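Local coordinates for protein aminoglycoside phosphotransferase (Streptomyces rimosus, PDB 6FUC) that probably transfers a phosphate group from ATP to the 3''-hydroxyl of streptomycin and so confers resistance to this antibiotic, at residues 75-80 with 84-89; 166-171 with 260-265. All coordinates share one frame; numbering follows the deposited sequence.

Contact 1. Residues 75-80 with 84-89; sequences DWRVGA and GLLTST
Asp75, Trp76 and Arg77 pair with Leu86, Leu85 and Gly84 in an antiparallel beta hairpin at the edge of the five-stranded sheet of the N-terminal lobe of the kinase-like fold. Strand 73-79 is outermost, and strand 82-88 also bonds to strand 40-45. The axes of 75-79 and 84-88 approach to 4.9 Å at 167°.

Four backbone hydrogen bonds link the two segments. Asp75 and Leu86 exchange a pair, of which Leu86 N to Asp75 O, 2.9 Å, is the shorter. Arg77 and Gly84 exchange the other: Gly84 N gives to Arg77 O at 2.8 Å, and Arg77 N meets Gly84 O in the carbonyl plane. Between them lies the non-hydrogen-bonded pair Trp76-Leu85, where Trp76 CA makes a CA-H...O contact with Gly84 O at 3.5 Å.

Side-chain contacts divide between the two faces. On that of Trp76 and Leu85, Leu85 CB lies at the indole edge, 4.2 Å from Trp76 CE3. Both side chains also reach helix 50-63, where Arg57 makes a cation-pi contact with the indole. On the face of Asp75 and Leu86, the methyl Leu86 CD2 sits over the centre of the Arg77 guanidinium, 3.8 Å from CZ of Arg77.

Two carboxylates and a backbone carbonyl fix that guanidinium: Asp14 forms a salt bridge with it and Leu10 O accepts from NH1. The extended Arg77 chain, with CG beside its backbone N (chi1 -62°), carries the group back alongside Asp75, the other carboxylate. There NE and NH2 of Arg77 grip one carboxylate oxygen side-on: NH2 uses the anti lone pair of Asp75 OD2, whereas Arg77 NE, at 2.8 Å, meets Asp75 OD2 from above the carboxylate plane.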
loop_
_atom_site.group_PDB
_atom_site.type_symbol
_atom_site.label_atom_id
_atom_site.label_comp_id
_atom_site.label_asym_id
_atom_site.label_seq_id
_atom_site.Cartn_x
_atom_site.Cartn_y
_atom_site.Cartn_z
ATOM N N ASP A 75 6.413 19.038 3.388
ATOM C CA ASP A 75 6.977 19.874 2.317
ATOM C C ASP A 75 6.938 19.068 1.013
ATOM O O ASP A 75 6.828 17.845 1.014
ATOM C CB ASP A 75 8.367 20.387 2.638
ATOM C CG ASP A 75 8.724 21.721 1.944
ATOM O OD1 ASP A 75 7.886 22.257 1.177
ATOM O OD2 ASP A 75 9.878 22.175 2.171
ATOM N N TRP A 76 7.105 19.812 -0.073
ATOM C CA TRP A 76 7.162 19.300 -1.431
ATOM C C TRP A 76 8.234 20.088 -2.166
ATOM O O TRP A 76 8.144 21.321 -2.153
ATOM C CB TRP A 76 5.776 19.493 -2.118
ATOM C CG TRP A 76 5.826 19.256 -3.599
ATOM C CD1 TRP A 76 5.726 20.177 -4.589
ATOM C CD2 TRP A 76 5.920 17.977 -4.246
ATOM N NE1 TRP A 76 5.790 19.566 -5.814
ATOM C CE2 TRP A 76 5.938 18.219 -5.624
ATOM C CE3 TRP A 76 5.991 16.631 -3.799
ATOM C CZ2 TRP A 76 5.958 17.178 -6.550
ATOM C CZ3 TRP A 76 6.046 15.642 -4.718
ATOM C CH2 TRP A 76 6.042 15.915 -6.059
ATOM N N ARG A 77 9.230 19.408 -2.683
ATOM C CA ARG A 77 10.429 20.058 -3.206
ATOM C C ARG A 77 10.737 19.475 -4.565
ATOM O O ARG A 77 10.676 18.243 -4.734
ATOM C CB ARG A 77 11.588 19.836 -2.237
ATOM C CG ARG A 77 11.337 20.454 -0.882
ATOM C CD ARG A 77 12.530 20.346 0.036
ATOM N NE ARG A 77 12.187 20.868 1.342
ATOM C CZ ARG A 77 12.947 20.801 2.407
ATOM N NH1 ARG A 77 14.174 20.290 2.329
ATOM N NH2 ARG A 77 12.508 21.244 3.536
ATOM N N VAL A 78 11.084 20.344 -5.521
ATOM C CA VAL A 78 11.318 19.887 -6.866
ATOM C C VAL A 78 12.576 20.530 -7.408
ATOM O O VAL A 78 12.949 21.657 -7.070
ATOM C CB VAL A 78 10.161 20.216 -7.824
ATOM C CG1 VAL A 78 8.927 19.543 -7.333
ATOM C CG2 VAL A 78 9.898 21.705 -7.990
ATOM N N GLY A 79 13.307 19.805 -8.255
ATOM C CA GLY A 79 14.394 20.377 -9.024
ATOM C C GLY A 79 14.624 19.573 -10.274
ATOM O O GLY A 79 13.857 18.702 -10.599
ATOM N N ALA A 80 15.748 19.827 -10.941
ATOM C CA ALA A 80 16.078 19.147 -12.169
ATOM C C ALA A 80 16.211 17.622 -12.113
ATOM O O ALA A 80 15.924 16.897 -13.103
ATOM C CB ALA A 80 17.347 19.780 -12.717
ATOM N N GLY A 84 11.004 15.576 -4.002
ATOM C CA GLY A 84 10.952 15.019 -2.647
ATOM C C GLY A 84 9.691 15.398 -1.971
ATOM O O GLY A 84 9.257 16.546 -1.995
ATOM N N LEU A 85 9.089 14.392 -1.324
ATOM C CA LEU A 85 7.862 14.537 -0.564
ATOM C C LEU A 85 8.188 14.266 0.898
ATOM O O LEU A 85 8.545 13.131 1.251
ATOM C CB LEU A 85 6.818 13.544 -1.071
ATOM C CG LEU A 85 5.561 13.401 -0.292
ATOM C CD1 LEU A 85 4.847 14.715 -0.118
ATOM C CD2 LEU A 85 4.632 12.343 -0.895
ATOM N N LEU A 86 8.090 15.295 1.732
ATOM C CA LEU A 86 8.432 15.177 3.155
ATOM C C LEU A 86 7.134 15.039 3.936
ATOM O O LEU A 86 6.210 15.835 3.750
ATOM C CB LEU A 86 9.222 16.401 3.633
ATOM C CG LEU A 86 10.642 16.547 3.172
ATOM C CD1 LEU A 86 10.796 16.755 1.697
ATOM C CD2 LEU A 86 11.323 17.672 3.910
ATOM N N THR A 87 7.037 14.006 4.813
ATOM C CA THR A 87 5.866 13.746 5.586
ATOM C C THR A 87 6.208 13.485 7.061
ATOM O O THR A 87 7.323 13.115 7.408
ATOM C CB THR A 87 5.092 12.524 5.012
ATOM O OG1 THR A 87 5.993 11.396 4.916
ATOM C CG2 THR A 87 4.460 12.823 3.627
ATOM N N SER A 88 5.196 13.676 7.904
ATOM C CA SER A 88 5.348 13.344 9.320
ATOM C C SER A 88 5.356 11.799 9.486
ATOM O O SER A 88 4.605 11.068 8.857
ATOM C CB SER A 88 4.270 13.999 10.136
ATOM O OG SER A 88 2.988 13.583 9.702
ATOM N N THR A 89 6.162 11.338 10.454
ATOM C CA THR A 89 6.081 9.965 10.883
ATOM C C THR A 89 4.755 9.669 11.505
ATOM O O THR A 89 4.269 10.444 12.334
ATOM C CB THR A 89 7.197 9.680 11.898
ATOM O OG1 THR A 89 8.415 9.897 11.202
ATOM C CG2 THR A 89 7.137 8.299 12.504
#

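Contact 2. Residues 166-171 with 260-265; sequences ARLAPY and ERFYLH
Leu168 and Phe262 bring their backbones closest, CA to CA 6.9 Å, where the C-terminal part of helix 161-168 and the turn after it meet helix 257-266 in the largely helical C-terminal lobe of the kinase-like fold. The first segment passes into a 3-10 turn at 169-171, in which Tyr171 N bonds to Leu168 O at 2.9 Å; the second is regular helix, with Leu264 N and His265 N bonded to the carbonyls of Glu260 and Arg261. Contact between the segments is by van der Waals packing.

Leu168 is the buried centre, its side chain entering between Phe262 and His265. One methyl, Leu168 CD2, lies 3.8 Å from Phe262 CD1 and also touches CB of His265. The other, Leu168 CD1, rests against the His265 backbone, 3.9 Å from its carbonyl carbon. Phe135 of helix 131-143 also touches Leu168, and Leu131 of the same helix touches Phe262, so that a third helix contributes to the packing.

With CG anti to its backbone N (chi1 176°), Phe262 extends its ring toward the turn. Tyr171 contributes at the margin through CB, 4.2 Å from Phe262 CE1, while its phenol leads away. The carbonyl oxygen that accepts from Tyr171 N also borders the Phe262 ring: Leu168 O lies in the plane at its edge, 3.6 Å from Phe262 CE1.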
loop_
_atom_site.group_PDB
_atom_site.type_symbol
_atom_site.label_atom_id
_atom_site.label_comp_id
_atom_site.label_asym_id
_atom_site.label_seq_id
_atom_site.Cartn_x
_atom_site.Cartn_y
_atom_site.Cartn_z
ATOM N N ALA A 166 -2.020 -13.480 -18.425
ATOM C CA ALA A 166 -3.045 -14.119 -19.285
ATOM C C ALA A 166 -4.045 -14.987 -18.511
ATOM O O ALA A 166 -5.152 -15.180 -18.989
ATOM C CB ALA A 166 -2.343 -14.931 -20.381
ATOM N N ARG A 167 -3.693 -15.485 -17.328
ATOM C CA ARG A 167 -4.652 -16.214 -16.487
ATOM C C ARG A 167 -5.775 -15.295 -15.952
ATOM O O ARG A 167 -6.881 -15.702 -15.706
ATOM C CB ARG A 167 -4.010 -16.862 -15.269
ATOM C CG ARG A 167 -3.031 -17.967 -15.564
ATOM C CD ARG A 167 -2.400 -18.627 -14.278
ATOM N NE ARG A 167 -1.309 -19.472 -14.814
ATOM C CZ ARG A 167 -0.424 -20.047 -14.019
ATOM N NH1 ARG A 167 -0.526 -19.863 -12.710
ATOM N NH2 ARG A 167 0.565 -20.775 -14.521
ATOM N N LEU A 168 -5.418 -14.031 -15.767
ATOM C CA LEU A 168 -6.321 -13.034 -15.161
ATOM C C LEU A 168 -7.141 -12.308 -16.236
ATOM O O LEU A 168 -8.268 -11.883 -15.952
ATOM C CB LEU A 168 -5.478 -12.045 -14.400
ATOM C CG LEU A 168 -4.625 -12.658 -13.257
ATOM C CD1 LEU A 168 -3.772 -11.571 -12.615
ATOM C CD2 LEU A 168 -5.478 -13.381 -12.225
ATOM N N ALA A 169 -6.538 -12.075 -17.419
ATOM C CA ALA A 169 -7.141 -11.274 -18.468
ATOM C C ALA A 169 -8.594 -11.627 -18.809
ATOM O O ALA A 169 -9.380 -10.698 -19.076
ATOM C CB ALA A 169 -6.280 -11.245 -19.711
ATOM N N PRO A 170 -8.988 -12.907 -18.868
ATOM C CA PRO A 170 -10.351 -13.216 -19.240
ATOM C C PRO A 170 -11.399 -12.773 -18.230
ATOM O O PRO A 170 -12.581 -12.789 -18.567
ATOM C CB PRO A 170 -10.348 -14.788 -19.385
ATOM C CG PRO A 170 -8.907 -15.131 -19.584
ATOM C CD PRO A 170 -8.147 -14.134 -18.747
ATOM N N TYR A 171 -10.944 -12.505 -17.007
ATOM C CA TYR A 171 -11.867 -12.203 -15.906
ATOM C C TYR A 171 -12.020 -10.747 -15.638
ATOM O O TYR A 171 -12.723 -10.375 -14.678
ATOM C CB TYR A 171 -11.442 -12.996 -14.665
ATOM C CG TYR A 171 -11.703 -14.441 -14.888
ATOM C CD1 TYR A 171 -12.971 -14.945 -14.699
ATOM C CD2 TYR A 171 -10.721 -15.292 -15.374
ATOM C CE1 TYR A 171 -13.294 -16.231 -15.022
ATOM C CE2 TYR A 171 -11.044 -16.623 -15.711
ATOM C CZ TYR A 171 -12.331 -17.051 -15.503
ATOM O OH TYR A 171 -12.721 -18.362 -15.727
ATOM N N GLU A 260 -10.869 -12.495 -4.121
ATOM C CA GLU A 260 -9.689 -12.228 -3.325
ATOM C C GLU A 260 -8.407 -12.659 -4.066
ATOM O O GLU A 260 -7.422 -11.940 -4.137
ATOM C CB GLU A 260 -9.815 -12.901 -1.992
ATOM C CG GLU A 260 -8.636 -12.679 -1.049
ATOM C CD GLU A 260 -8.641 -13.550 0.180
ATOM O OE1 GLU A 260 -9.679 -14.151 0.535
ATOM O OE2 GLU A 260 -7.601 -13.688 0.846
ATOM N N ARG A 261 -8.455 -13.903 -4.560
ATOM C CA ARG A 261 -7.282 -14.463 -5.227
ATOM C C ARG A 261 -6.913 -13.690 -6.493
ATOM O O ARG A 261 -5.748 -13.578 -6.839
ATOM C CB ARG A 261 -7.526 -15.967 -5.486
ATOM C CG ARG A 261 -7.122 -16.908 -4.371
ATOM C CD ARG A 261 -7.299 -18.374 -4.805
ATOM N NE ARG A 261 -6.563 -18.623 -6.050
ATOM C CZ ARG A 261 -7.109 -18.806 -7.252
ATOM N NH1 ARG A 261 -8.431 -18.791 -7.399
ATOM N NH2 ARG A 261 -6.322 -19.013 -8.308
ATOM N N PHE A 262 -7.940 -13.211 -7.226
ATOM C CA PHE A 262 -7.681 -12.425 -8.415
ATOM C C PHE A 262 -6.801 -11.220 -8.019
ATOM O O PHE A 262 -5.824 -10.921 -8.702
ATOM C CB PHE A 262 -9.008 -11.971 -9.019
ATOM C CG PHE A 262 -8.902 -11.067 -10.200
ATOM C CD1 PHE A 262 -8.769 -11.537 -11.482
ATOM C CD2 PHE A 262 -8.865 -9.700 -10.017
ATOM C CE1 PHE A 262 -8.643 -10.664 -12.565
ATOM C CE2 PHE A 262 -8.729 -8.830 -11.089
ATOM C CZ PHE A 262 -8.649 -9.324 -12.355
ATOM N N TYR A 263 -7.205 -10.478 -6.982
ATOM C CA TYR A 263 -6.394 -9.309 -6.592
ATOM C C TYR A 263 -5.040 -9.684 -6.019
ATOM O O TYR A 263 -4.059 -8.968 -6.258
ATOM C CB TYR A 263 -7.209 -8.399 -5.634
ATOM C CG TYR A 263 -8.260 -7.652 -6.385
ATOM C CD1 TYR A 263 -7.916 -6.558 -7.184
ATOM C CD2 TYR A 263 -9.594 -8.044 -6.387
ATOM C CE1 TYR A 263 -8.859 -5.905 -7.959
ATOM C CE2 TYR A 263 -10.546 -7.373 -7.143
ATOM C CZ TYR A 263 -10.197 -6.333 -7.946
ATOM O OH TYR A 263 -11.068 -5.654 -8.733
ATOM N N LEU A 264 -4.965 -10.780 -5.271
ATOM C CA LEU A 264 -3.674 -11.260 -4.789
ATOM C C LEU A 264 -2.706 -11.488 -5.931
ATOM O O LEU A 264 -1.551 -11.162 -5.840
ATOM C CB LEU A 264 -3.851 -12.539 -3.980
ATOM C CG LEU A 264 -2.559 -13.025 -3.327
ATOM C CD1 LEU A 264 -1.995 -12.013 -2.296
ATOM C CD2 LEU A 264 -2.813 -14.370 -2.700
ATOM N N HIS A 265 -3.247 -12.109 -6.984
ATOM C CA HIS A 265 -2.433 -12.479 -8.116
ATOM C C HIS A 265 -2.130 -11.315 -9.096
ATOM O O HIS A 265 -1.061 -11.298 -9.712
ATOM C CB HIS A 265 -3.077 -13.626 -8.868
ATOM C CG HIS A 265 -3.020 -14.895 -8.084
ATOM N ND1 HIS A 265 -3.604 -16.060 -8.538
ATOM C CD2 HIS A 265 -2.462 -15.189 -6.875
ATOM C CE1 HIS A 265 -3.396 -17.011 -7.631
ATOM N NE2 HIS A 265 -2.714 -16.510 -6.612
#

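How the contacts relate
Contacts 1 and 2 lie on opposite sides of the chain's centre, their own centres about 35 Å apart and their nearest atoms about 24 Å apart. They share no helix or strand: contact 1 joins neighbouring strands of the N-terminal lobe, whereas contact 2 brings together helices of the C-terminal lobe that are far apart in sequence. Each is partly buried. Backbone hydrogen bonds set the register in 75-80 with 84-89, and a salt bridge lies along the outermost strand; between 166-171 and 260-265 the attachment is mainly apolar, centred on one leucine. Each also packs against a helix outside its segments, 50-63 for contact 1 and 131-143 for contact 2.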